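Local coordinates for periplasmic binding protein (PDB 4RY8) that binds 5-methylthioribose and probably serves as the periplasmic solute-binding component of a sugar transporter, at residues A37-R42 against D254-G259; V142-G145 against P149-K152; F208-V213 against I237-Q242; R214-A219 against D223-Y228. All coordinates share one frame; numbering follows the deposited sequence.

Contact 1. Residues A37-R42 against D254-G259; sequences AQSMAR and DSYAVG
Two helices of one lobe of this periplasmic binding fold pack here, and they meet where small residues let the backbones come close: Ala-37 on helix 28-44 and Gly-259 on helix 255-270 have CA atoms only 4.5 Å apart. Ala-37 CA approaches Gly-259 O at 3.5 Å, a CA-H...O contact with an angle of 130° at the hydrogen, and the Ala-37 CB methyl lies 3.7 Å from the same Gly-259 oxygen. Beside this close approach Ser-39 meets Tyr-256. With its CG trans to the main-chain nitrogen (chi1 -172°), Tyr-256 reaches across the groove and brings its hydroxyl to Ser-39, the OH lying 2.9 Å from Ser-39 OG and 3.2 Å from Ser-39 CB. The serine oxygen meets the phenol end of the ring obliquely. It is already engaged elsewhere, by hydrogen bonds to Gly-36 O in its own helix and to Arg-260 NH1. Helix 255-270 starts at the N-cap residue Asp-254, whose OD1 takes a weak bond from Tyr-256 N at 3.3 Å, so the residue that reaches across also belongs to the helix's first turn. Ala-37 also touches Leu-48 of edge strand 47-52, as does Ala-41, while Met-40 continues the helix pairing onto Val-263 and Arg-264.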
loop_
_atom_site.group_PDB
_atom_site.type_symbol
_atom_site.label_atom_id
_atom_site.label_comp_id
_atom_site.label_asym_id
_atom_site.label_seq_id
_atom_site.Cartn_x
_atom_site.Cartn_y
_atom_site.Cartn_z
ATOM N N ALA C 37 25.484 -8.523 -2.498
ATOM C CA ALA C 37 26.315 -8.067 -1.408
ATOM C C ALA C 37 27.775 -8.209 -1.823
ATOM O O ALA C 37 28.556 -7.282 -1.683
ATOM C CB ALA C 37 25.994 -8.877 -0.115
ATOM N N GLN C 38 28.142 -9.356 -2.362
ATOM C CA GLN C 38 29.537 -9.582 -2.788
ATOM C C GLN C 38 29.997 -8.625 -3.862
ATOM O O GLN C 38 31.131 -8.146 -3.802
ATOM C CB GLN C 38 29.736 -11.017 -3.259
ATOM C CG GLN C 38 29.539 -12.022 -2.138
ATOM C CD GLN C 38 29.188 -13.400 -2.642
ATOM O OE1 GLN C 38 28.739 -13.568 -3.775
ATOM N NE2 GLN C 38 29.390 -14.401 -1.801
ATOM N N SER C 39 29.133 -8.321 -4.834
ATOM C CA SER C 39 29.529 -7.356 -5.851
ATOM C C SER C 39 29.670 -5.951 -5.260
ATOM O O SER C 39 30.518 -5.211 -5.735
ATOM C CB SER C 39 28.598 -7.342 -7.070
ATOM O OG SER C 39 27.300 -6.867 -6.752
ATOM N N MET C 40 28.866 -5.573 -4.246
ATOM C CA MET C 40 29.021 -4.237 -3.644
ATOM C C MET C 40 30.312 -4.188 -2.835
ATOM O O MET C 40 31.044 -3.206 -2.907
ATOM C CB MET C 40 27.829 -3.796 -2.769
ATOM C CG MET C 40 27.792 -2.306 -2.431
ATOM S SD MET C 40 27.223 -1.201 -3.764
ATOM C CE MET C 40 28.729 -0.552 -4.463
ATOM N N ALA C 41 30.589 -5.235 -2.057
ATOM C CA ALA C 41 31.837 -5.266 -1.280
ATOM C C ALA C 41 33.027 -5.181 -2.229
ATOM O O ALA C 41 33.973 -4.445 -1.975
ATOM C CB ALA C 41 31.915 -6.517 -0.422
ATOM N N ARG C 42 32.968 -5.924 -3.335
ATOM C CA ARG C 42 34.027 -5.850 -4.367
ATOM C C ARG C 42 34.254 -4.420 -4.825
ATOM O O ARG C 42 35.400 -3.988 -5.029
ATOM C CB ARG C 42 33.666 -6.690 -5.598
ATOM C CG ARG C 42 34.815 -7.479 -6.228
ATOM C CD ARG C 42 34.525 -8.971 -6.133
ATOM N NE ARG C 42 33.258 -9.272 -6.803
ATOM C CZ ARG C 42 32.406 -10.243 -6.468
ATOM N NH1 ARG C 42 32.652 -11.071 -5.453
ATOM N NH2 ARG C 42 31.284 -10.375 -7.158
ATOM N N ASP C 254 14.344 -6.395 -6.952
ATOM C CA ASP C 254 15.585 -7.048 -7.368
ATOM C C ASP C 254 16.443 -7.364 -6.127
ATOM O O ASP C 254 17.101 -6.468 -5.635
ATOM C CB ASP C 254 16.362 -6.120 -8.306
ATOM C CG ASP C 254 17.609 -6.767 -8.865
ATOM O OD1 ASP C 254 17.904 -7.926 -8.520
ATOM O OD2 ASP C 254 18.289 -6.099 -9.665
ATOM N N SER C 255 16.477 -8.635 -5.675
ATOM C CA SER C 255 17.168 -9.002 -4.401
ATOM C C SER C 255 18.665 -8.705 -4.458
ATOM O O SER C 255 19.274 -8.400 -3.440
ATOM C CB SER C 255 16.944 -10.476 -4.042
ATOM O OG SER C 255 17.341 -11.348 -5.091
ATOM N N TYR C 256 19.231 -8.766 -5.656
ATOM C CA TYR C 256 20.630 -8.411 -5.920
ATOM C C TYR C 256 20.929 -6.979 -5.488
ATOM O O TYR C 256 21.925 -6.719 -4.844
ATOM C CB TYR C 256 20.919 -8.584 -7.448
ATOM C CG TYR C 256 22.382 -8.453 -7.909
ATOM C CD1 TYR C 256 23.260 -9.538 -7.866
ATOM C CD2 TYR C 256 22.869 -7.242 -8.414
ATOM C CE1 TYR C 256 24.586 -9.409 -8.287
ATOM C CE2 TYR C 256 24.189 -7.110 -8.839
ATOM C CZ TYR C 256 25.042 -8.190 -8.769
ATOM O OH TYR C 256 26.344 -8.045 -9.199
ATOM N N ALA C 257 20.063 -6.050 -5.876
ATOM C CA ALA C 257 20.140 -4.651 -5.465
ATOM C C ALA C 257 19.823 -4.503 -3.965
ATOM O O ALA C 257 20.312 -3.608 -3.307
ATOM C CB ALA C 257 19.147 -3.831 -6.248
ATOM N N VAL C 258 18.973 -5.351 -3.427
ATOM C CA VAL C 258 18.718 -5.255 -1.989
ATOM C C VAL C 258 20.024 -5.615 -1.283
ATOM O O VAL C 258 20.402 -4.989 -0.288
ATOM C CB VAL C 258 17.563 -6.144 -1.524
ATOM C CG1 VAL C 258 17.469 -6.139 0.000
ATOM C CG2 VAL C 258 16.258 -5.676 -2.140
ATOM N N GLY C 259 20.717 -6.623 -1.796
ATOM C CA GLY C 259 21.962 -7.069 -1.202
ATOM C C GLY C 259 23.088 -6.062 -1.326
ATOM O O GLY C 259 23.809 -5.849 -0.376
#

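Contact 2. Residues V142-G145 against P149-K152; sequences VNVG and PLDK
This is a contact between the loop after strand 137-142 and the start of helix 148-163, in the second lobe of the periplasmic binding fold: the chain leaving that strand of the mixed sheet folds back on the first turns of the helix, and Asn-143 and Val-144 close on Leu-150. The place is the sugar cleft. Pro-149 belongs to the 5-methylthioribose pocket, and the side chain of Leu-150 lies about 4 Å from the bound sugar. Asn-143 does most of the work. Its chi1 of -163° swings the amide away from its own backbone nitrogen and toward the helix, and ND2 donates to Leu-150 O at 3.1 Å in a nearly straight bond of 165°. The acceptor sits in the amide plane, although the nitrogen approaches from well above the carbonyl plane; the same ND2 is also hydrogen-bonded to Tyr-141 OH. The other amide atom, OD1, lies 3.1 Å from Leu-150 CB and takes a weak bond from Val-144 N at 2.9 Å; the two ends together would hold the amide's rotation, the OD1 end weakly. Val-144 runs alongside the leucine, CG2 meeting Leu-150 CD1 at 3.9 Å, and Phe-208 of helix 206-219 packs on Val-142 at the strand end and on Val-144 in the loop. Toward the exposed end Gly-145 passes the carboxylate of Asp-151, its CA 3.5 Å from OD1. A water bridges the two segments, donating to Val-144 O at 2.6 Å and to Asp-151 OD1 at 3.3 Å.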
loop_
_atom_site.group_PDB
_atom_site.type_symbol
_atom_site.label_atom_id
_atom_site.label_comp_id
_atom_site.label_asym_id
_atom_site.label_seq_id
_atom_site.Cartn_x
_atom_site.Cartn_y
_atom_site.Cartn_z
ATOM N N VAL C 142 -0.289 -19.771 1.583
ATOM C CA VAL C 142 0.987 -20.410 1.916
ATOM C C VAL C 142 1.916 -19.394 2.567
ATOM O O VAL C 142 2.443 -18.447 1.922
ATOM C CB VAL C 142 1.658 -21.045 0.731
ATOM C CG1 VAL C 142 2.707 -22.028 1.222
ATOM C CG2 VAL C 142 0.653 -21.697 -0.213
ATOM N N ASN C 143 2.054 -19.557 3.878
ATOM C CA ASN C 143 2.855 -18.663 4.679
ATOM C C ASN C 143 2.973 -19.259 6.044
ATOM O O ASN C 143 2.226 -20.189 6.375
ATOM C CB ASN C 143 2.186 -17.281 4.771
ATOM C CG ASN C 143 3.130 -16.188 5.237
ATOM O OD1 ASN C 143 4.364 -16.321 5.187
ATOM N ND2 ASN C 143 2.561 -15.092 5.668
ATOM N N VAL C 144 3.942 -18.744 6.808
ATOM C CA VAL C 144 4.246 -19.231 8.165
ATOM C C VAL C 144 4.657 -18.065 9.050
ATOM O O VAL C 144 5.226 -17.086 8.565
ATOM C CB VAL C 144 5.413 -20.247 8.127
ATOM C CG1 VAL C 144 5.314 -21.133 6.917
ATOM C CG2 VAL C 144 6.776 -19.578 8.088
ATOM N N GLY C 145 4.374 -18.166 10.348
ATOM C CA GLY C 145 4.757 -17.143 11.305
ATOM C C GLY C 145 6.214 -17.213 11.715
ATOM O O GLY C 145 6.942 -18.119 11.307
ATOM N N PRO C 149 9.329 -10.398 7.435
ATOM C CA PRO C 149 8.598 -10.038 6.235
ATOM C C PRO C 149 7.290 -10.844 6.090
ATOM O O PRO C 149 6.261 -10.287 5.700
ATOM C CB PRO C 149 9.586 -10.370 5.113
ATOM C CG PRO C 149 10.522 -11.346 5.722
ATOM C CD PRO C 149 10.688 -10.872 7.124
ATOM N N LEU C 150 7.309 -12.119 6.464
ATOM C CA LEU C 150 6.107 -12.936 6.308
ATOM C C LEU C 150 4.988 -12.433 7.174
ATOM O O LEU C 150 3.834 -12.473 6.717
ATOM C CB LEU C 150 6.353 -14.399 6.610
ATOM C CG LEU C 150 7.472 -14.969 5.744
ATOM C CD1 LEU C 150 7.596 -16.463 5.935
ATOM C CD2 LEU C 150 7.193 -14.643 4.280
ATOM N N ASP C 151 5.334 -12.015 8.410
ATOM C CA ASP C 151 4.373 -11.500 9.384
ATOM C C ASP C 151 3.775 -10.147 8.956
ATOM O O ASP C 151 2.600 -9.917 9.096
ATOM C CB ASP C 151 5.013 -11.251 10.758
ATOM C CG ASP C 151 5.340 -12.520 11.552
ATOM O OD1 ASP C 151 4.824 -13.600 11.317
ATOM O OD2 ASP C 151 6.181 -12.403 12.439
ATOM N N LYS C 152 4.616 -9.238 8.466
ATOM C CA LYS C 152 4.148 -8.009 7.828
ATOM C C LYS C 152 3.171 -8.325 6.659
ATOM O O LYS C 152 2.047 -7.792 6.584
ATOM C CB LYS C 152 5.331 -7.226 7.306
ATOM C CG LYS C 152 6.200 -6.629 8.368
ATOM C CD LYS C 152 7.530 -6.127 7.801
ATOM C CE LYS C 152 8.528 -5.865 8.944
ATOM N NZ LYS C 152 9.875 -5.367 8.487
HETATM O O HOH W 1 3.667 -14.976 8.575
#

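Contact 3. Residues F208-V213 against I237-Q242; sequences FAKGAV and IQMMIQ
Segments 208-213 and 237-242, on helices 206-219 and 234-240, bring their backbones closest at Lys-210 and Met-239, whose CA atoms are 8.0 Å apart, so side chains rather than backbone fill the space between them. Met-239 supplies the filling from one side. It extends straight out of its helix toward the partner and then bends at its last torsion (chi3 55°), which places sulfur and methyl against two different residues one turn apart. SD lies 3.4 Å from Lys-210 CD and 3.9 Å from Lys-210 CE, the two chains crossing at about a right angle. CE turns to Val-213, 4.0 Å from its CG1, and also comes within 4.1 Å of the backbone oxygen Lys-210 O. The valine and methionine chains run past each other in opposite directions. Lys-210 contributes its methylenes because its chain is folded, bent at chi2, chi3 and chi4, and this lets the ammonium end turn off to its salt bridge with Glu-207 OE2 while CD stays against the sulfur; Glu-235 is a second, long and weak ion partner. The contact is thus apolar where the helices touch, with the charge of Lys-210 paired mainly with Glu-207. Strand 247-252 packs against both helices, its Trp-247 touching Ala-209, Met-239 and Met-240; Val-213 rests on Pro-246 just before that strand, and Met-239 also reaches Arg-214 of the facing helix.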
loop_
_atom_site.group_PDB
_atom_site.type_symbol
_atom_site.label_atom_id
_atom_site.label_comp_id
_atom_site.label_asym_id
_atom_site.label_seq_id
_atom_site.Cartn_x
_atom_site.Cartn_y
_atom_site.Cartn_z
ATOM N N PHE C 208 7.791 -20.938 -1.642
ATOM C CA PHE C 208 6.478 -21.520 -1.363
ATOM C C PHE C 208 5.710 -21.611 -2.704
ATOM O O PHE C 208 5.126 -22.630 -3.051
ATOM C CB PHE C 208 5.655 -20.619 -0.445
ATOM C CG PHE C 208 6.097 -20.555 1.012
ATOM C CD1 PHE C 208 6.598 -21.656 1.719
ATOM C CD2 PHE C 208 5.854 -19.391 1.709
ATOM C CE1 PHE C 208 6.942 -21.510 3.049
ATOM C CE2 PHE C 208 6.180 -19.257 3.042
ATOM C CZ PHE C 208 6.709 -20.325 3.709
ATOM N N ALA C 209 5.720 -20.523 -3.459
ATOM C CA ALA C 209 5.003 -20.470 -4.751
ATOM C C ALA C 209 5.456 -21.585 -5.709
ATOM O O ALA C 209 4.639 -22.253 -6.311
ATOM C CB ALA C 209 5.184 -19.093 -5.403
ATOM N N LYS C 210 6.764 -21.799 -5.814
ATOM C CA LYS C 210 7.342 -22.772 -6.744
ATOM C C LYS C 210 6.831 -24.148 -6.426
ATOM O O LYS C 210 6.409 -24.875 -7.284
ATOM C CB LYS C 210 8.877 -22.746 -6.665
ATOM C CG LYS C 210 9.481 -21.353 -6.830
ATOM C CD LYS C 210 10.252 -21.137 -8.096
ATOM C CE LYS C 210 11.674 -21.624 -7.961
ATOM N NZ LYS C 210 12.478 -21.055 -6.843
ATOM N N GLY C 211 6.820 -24.499 -5.148
ATOM C CA GLY C 211 6.234 -25.769 -4.749
ATOM C C GLY C 211 4.797 -25.917 -5.116
ATOM O O GLY C 211 4.393 -26.974 -5.628
ATOM N N ALA C 212 4.019 -24.872 -4.867
ATOM C CA ALA C 212 2.580 -24.871 -5.127
ATOM C C ALA C 212 2.264 -25.039 -6.608
ATOM O O ALA C 212 1.408 -25.849 -6.982
ATOM C CB ALA C 212 1.944 -23.599 -4.604
ATOM N N VAL C 213 3.003 -24.313 -7.443
ATOM C CA VAL C 213 2.810 -24.378 -8.895
ATOM C C VAL C 213 3.161 -25.726 -9.458
ATOM O O VAL C 213 2.452 -26.235 -10.328
ATOM C CB VAL C 213 3.655 -23.280 -9.595
ATOM C CG1 VAL C 213 3.607 -23.407 -11.117
ATOM C CG2 VAL C 213 3.155 -21.903 -9.175
ATOM N N ILE C 237 10.496 -16.109 -13.175
ATOM C CA ILE C 237 10.137 -15.723 -14.578
ATOM C C ILE C 237 9.920 -16.928 -15.510
ATOM O O ILE C 237 8.858 -17.025 -16.197
ATOM C CB ILE C 237 11.182 -14.744 -15.134
ATOM C CG1 ILE C 237 11.028 -13.387 -14.410
ATOM C CG2 ILE C 237 11.048 -14.594 -16.652
ATOM C CD1 ILE C 237 12.226 -12.447 -14.534
ATOM N N GLN C 238 10.905 -17.841 -15.535
ATOM C CA GLN C 238 10.868 -19.021 -16.428
ATOM C C GLN C 238 9.659 -19.843 -16.118
ATOM O O GLN C 238 8.978 -20.336 -17.000
ATOM C CB GLN C 238 12.069 -19.944 -16.202
ATOM C CG GLN C 238 13.387 -19.405 -16.688
ATOM C CD GLN C 238 14.573 -20.087 -16.008
ATOM O OE1 GLN C 238 14.429 -20.975 -15.150
ATOM N NE2 GLN C 238 15.757 -19.670 -16.390
ATOM N N MET C 239 9.407 -20.038 -14.831
ATOM C CA MET C 239 8.257 -20.785 -14.466
ATOM C C MET C 239 6.914 -20.048 -14.709
ATOM O O MET C 239 5.885 -20.711 -14.883
ATOM C CB MET C 239 8.371 -21.189 -12.994
ATOM C CG MET C 239 9.445 -22.220 -12.660
ATOM S SD MET C 239 9.329 -22.724 -10.911
ATOM C CE MET C 239 7.628 -23.237 -10.879
ATOM N N MET C 240 6.907 -18.710 -14.683
ATOM C CA MET C 240 5.691 -17.934 -14.962
ATOM C C MET C 240 5.347 -17.964 -16.459
ATOM O O MET C 240 4.189 -18.019 -16.835
ATOM C CB MET C 240 5.825 -16.478 -14.490
ATOM C CG MET C 240 5.783 -16.308 -12.948
ATOM S SD MET C 240 6.101 -14.664 -12.243
ATOM C CE MET C 240 4.516 -13.899 -12.608
ATOM N N ILE C 241 6.343 -17.969 -17.301
ATOM C CA ILE C 241 6.057 -17.811 -18.740
ATOM C C ILE C 241 5.742 -19.114 -19.466
ATOM O O ILE C 241 5.451 -19.106 -20.664
ATOM C CB ILE C 241 7.171 -17.024 -19.463
ATOM C CG1 ILE C 241 8.473 -17.834 -19.532
ATOM C CG2 ILE C 241 7.364 -15.690 -18.756
ATOM C CD1 ILE C 241 9.562 -17.146 -20.323
ATOM N N GLN C 242 5.811 -20.230 -18.750
ATOM C CA GLN C 242 5.421 -21.541 -19.301
ATOM C C GLN C 242 3.981 -21.514 -19.796
ATOM O O GLN C 242 3.098 -20.877 -19.184
ATOM C CB GLN C 242 5.503 -22.636 -18.222
ATOM C CG GLN C 242 6.897 -23.037 -17.762
ATOM C CD GLN C 242 6.869 -24.153 -16.718
ATOM O OE1 GLN C 242 5.804 -24.616 -16.300
ATOM N NE2 GLN C 242 8.047 -24.585 -16.296
#

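Contact 4. Residues R214-A219 against D223-Y228; sequences RAIMQA and DQFKVY
The backbone bond from Gln-218 N to Arg-214 O, 2.9 Å long, spans the helical turn from which Ile-216 points at Phe-225 and Val-227, and across the interface itself everything is apolar. Ile-216 serves both partners with one branch. Its CG1 carbon lies over a face of the Phe-225 ring, 4.1 Å from CD2, and the methyl CD1 continues past the ring root, 3.9 Å from Phe-225 CB, to end 3.7 Å from Val-227 CG2. A chi1 of -72° points CG1 away from the residue's own carbonyl, and the extended second torsion (chi2 158°) then carries CD1 on toward the strand. Isoleucine and phenylalanine run at a slant to each other, whereas isoleucine and valine slide past each other in opposite directions. Phe-225 and Val-227, two residues apart, both direct their CB atoms toward the helix, as alternate residues of an extended chain do, while Lys-226 between them points away from the helix. Val-201 of the neighbouring strand packs on Phe-225 and Val-227, and Pro-246 on Ile-216, all in the buried layer between helix and sheet. On the other face of the sheet Tyr-228 packs against helix 118-132, its OH bonded to Asp-132. Strand 200-203, helix 206-219 and strand 226-230 make a beta-alpha-beta crossover, and helix-to-sheet packing of this kind is typical of such a unit.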
loop_
_atom_site.group_PDB
_atom_site.type_symbol
_atom_site.label_atom_id
_atom_site.label_comp_id
_atom_site.label_asym_id
_atom_site.label_seq_id
_atom_site.Cartn_x
_atom_site.Cartn_y
_atom_site.Cartn_z
ATOM N N ARG C 214 4.269 -26.323 -8.999
ATOM C CA ARG C 214 4.647 -27.626 -9.473
ATOM C C ARG C 214 3.609 -28.678 -9.055
ATOM O O ARG C 214 3.295 -29.548 -9.815
ATOM C CB ARG C 214 6.024 -28.009 -8.966
ATOM C CG ARG C 214 7.130 -27.116 -9.424
ATOM C CD ARG C 214 8.428 -27.521 -8.790
ATOM N NE ARG C 214 9.451 -26.570 -9.195
ATOM C CZ ARG C 214 10.394 -26.068 -8.407
ATOM N NH1 ARG C 214 10.480 -26.400 -7.112
ATOM N NH2 ARG C 214 11.252 -25.195 -8.929
ATOM N N ALA C 215 3.077 -28.573 -7.839
ATOM C CA ALA C 215 2.013 -29.468 -7.405
ATOM C C ALA C 215 0.799 -29.385 -8.341
ATOM O O ALA C 215 0.262 -30.404 -8.778
ATOM C CB ALA C 215 1.605 -29.136 -5.977
ATOM N N ILE C 216 0.406 -28.154 -8.652
ATOM C CA ILE C 216 -0.710 -27.861 -9.567
ATOM C C ILE C 216 -0.471 -28.446 -10.976
ATOM O O ILE C 216 -1.357 -29.077 -11.576
ATOM C CB ILE C 216 -0.980 -26.336 -9.657
ATOM C CG1 ILE C 216 -1.609 -25.869 -8.349
ATOM C CG2 ILE C 216 -1.921 -26.014 -10.822
ATOM C CD1 ILE C 216 -1.448 -24.403 -8.088
ATOM N N MET C 217 0.729 -28.260 -11.496
ATOM C CA MET C 217 0.980 -28.697 -12.852
ATOM C C MET C 217 1.049 -30.225 -12.892
ATOM O O MET C 217 0.524 -30.845 -13.814
ATOM C CB MET C 217 2.230 -28.033 -13.396
ATOM C CG MET C 217 2.049 -26.521 -13.529
ATOM S SD MET C 217 3.466 -25.694 -14.276
ATOM C CE MET C 217 4.836 -26.302 -13.321
ATOM N N GLN C 218 1.653 -30.843 -11.877
ATOM C CA GLN C 218 1.753 -32.286 -11.861
ATOM C C GLN C 218 0.358 -32.906 -11.832
ATOM O O GLN C 218 0.106 -33.893 -12.498
ATOM C CB GLN C 218 2.572 -32.764 -10.672
ATOM C CG GLN C 218 2.574 -34.287 -10.569
ATOM C CD GLN C 218 3.400 -34.817 -9.432
ATOM O OE1 GLN C 218 4.343 -34.178 -8.988
ATOM N NE2 GLN C 218 3.051 -36.004 -8.959
ATOM N N ALA C 219 -0.540 -32.319 -11.046
ATOM C CA ALA C 219 -1.910 -32.804 -10.974
ATOM C C ALA C 219 -2.699 -32.534 -12.248
ATOM O O ALA C 219 -3.747 -33.126 -12.436
ATOM C CB ALA C 219 -2.632 -32.236 -9.775
ATOM N N ASP C 223 -5.604 -25.053 -15.024
ATOM C CA ASP C 223 -6.700 -24.148 -15.377
ATOM C C ASP C 223 -7.748 -23.984 -14.282
ATOM O O ASP C 223 -8.645 -23.171 -14.431
ATOM C CB ASP C 223 -7.325 -24.530 -16.739
ATOM C CG ASP C 223 -8.191 -25.775 -16.679
ATOM O OD1 ASP C 223 -8.260 -26.435 -15.622
ATOM O OD2 ASP C 223 -8.806 -26.096 -17.713
ATOM N N GLN C 224 -7.635 -24.750 -13.194
ATOM C CA GLN C 224 -8.512 -24.624 -12.029
ATOM C C GLN C 224 -7.915 -23.715 -10.939
ATOM O O GLN C 224 -8.552 -23.468 -9.909
ATOM C CB GLN C 224 -8.760 -25.993 -11.401
ATOM C CG GLN C 224 -9.308 -27.043 -12.362
ATOM C CD GLN C 224 -9.429 -28.416 -11.717
ATOM O OE1 GLN C 224 -9.590 -28.537 -10.496
ATOM N NE2 GLN C 224 -9.344 -29.464 -12.534
ATOM N N PHE C 225 -6.696 -23.227 -11.161
ATOM C CA PHE C 225 -5.992 -22.416 -10.185
ATOM C C PHE C 225 -5.359 -21.166 -10.768
ATOM O O PHE C 225 -5.001 -21.108 -11.955
ATOM C CB PHE C 225 -4.896 -23.252 -9.531
ATOM C CG PHE C 225 -5.393 -24.142 -8.436
ATOM C CD1 PHE C 225 -5.573 -23.643 -7.154
ATOM C CD2 PHE C 225 -5.675 -25.479 -8.673
ATOM C CE1 PHE C 225 -6.042 -24.446 -6.130
ATOM C CE2 PHE C 225 -6.150 -26.286 -7.634
ATOM C CZ PHE C 225 -6.340 -25.771 -6.382
ATOM N N LYS C 226 -5.228 -20.163 -9.908
ATOM C CA LYS C 226 -4.429 -18.989 -10.209
ATOM C C LYS C 226 -3.549 -18.733 -9.002
ATOM O O LYS C 226 -4.021 -18.802 -7.887
ATOM C CB LYS C 226 -5.338 -17.802 -10.529
ATOM C CG LYS C 226 -5.980 -17.904 -11.903
ATOM C CD LYS C 226 -6.382 -16.528 -12.382
ATOM C CE LYS C 226 -7.327 -16.601 -13.566
ATOM N NZ LYS C 226 -7.617 -15.217 -14.042
ATOM N N VAL C 227 -2.263 -18.526 -9.231
ATOM C CA VAL C 227 -1.295 -18.399 -8.160
ATOM C C VAL C 227 -0.716 -17.005 -8.120
ATOM O O VAL C 227 -0.344 -16.475 -9.139
ATOM C CB VAL C 227 -0.154 -19.428 -8.285
ATOM C CG1 VAL C 227 0.764 -19.351 -7.045
ATOM C CG2 VAL C 227 -0.735 -20.830 -8.457
ATOM N N TYR C 228 -0.698 -16.431 -6.920
ATOM C CA TYR C 228 -0.192 -15.093 -6.623
ATOM C C TYR C 228 0.941 -15.288 -5.619
ATOM O O TYR C 228 0.771 -16.014 -4.630
ATOM C CB TYR C 228 -1.322 -14.206 -6.029
ATOM C CG TYR C 228 -2.472 -14.053 -7.034
ATOM C CD1 TYR C 228 -3.395 -15.089 -7.233
ATOM C CD2 TYR C 228 -2.597 -12.925 -7.835
ATOM C CE1 TYR C 228 -4.416 -14.985 -8.163
ATOM C CE2 TYR C 228 -3.619 -12.834 -8.772
ATOM C CZ TYR C 228 -4.504 -13.856 -8.937
ATOM O OH TYR C 228 -5.499 -13.783 -9.848
#

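Overall arrangement
Starting from the N terminus, helix 28-44 opens contact 1, which closes only when the chain reaches helix 255-270, and the other three contacts are nested inside that long loop. Contact 2 comes first, a short local closure at the start of helix 148-163, and it is finished before contact 3 opens. Contact 3 then encloses contact 4: both use helix 206-219, one pairing it with helix 234-240 and the other with strand 226-230. Contacts 2 and 3 touch through Phe-208, and contacts 3 and 4 through Val-213 and Val-227. Contacts 2 to 4 thus lie in the lobe of the mixed sheet, and contact 1 packs the other lobe.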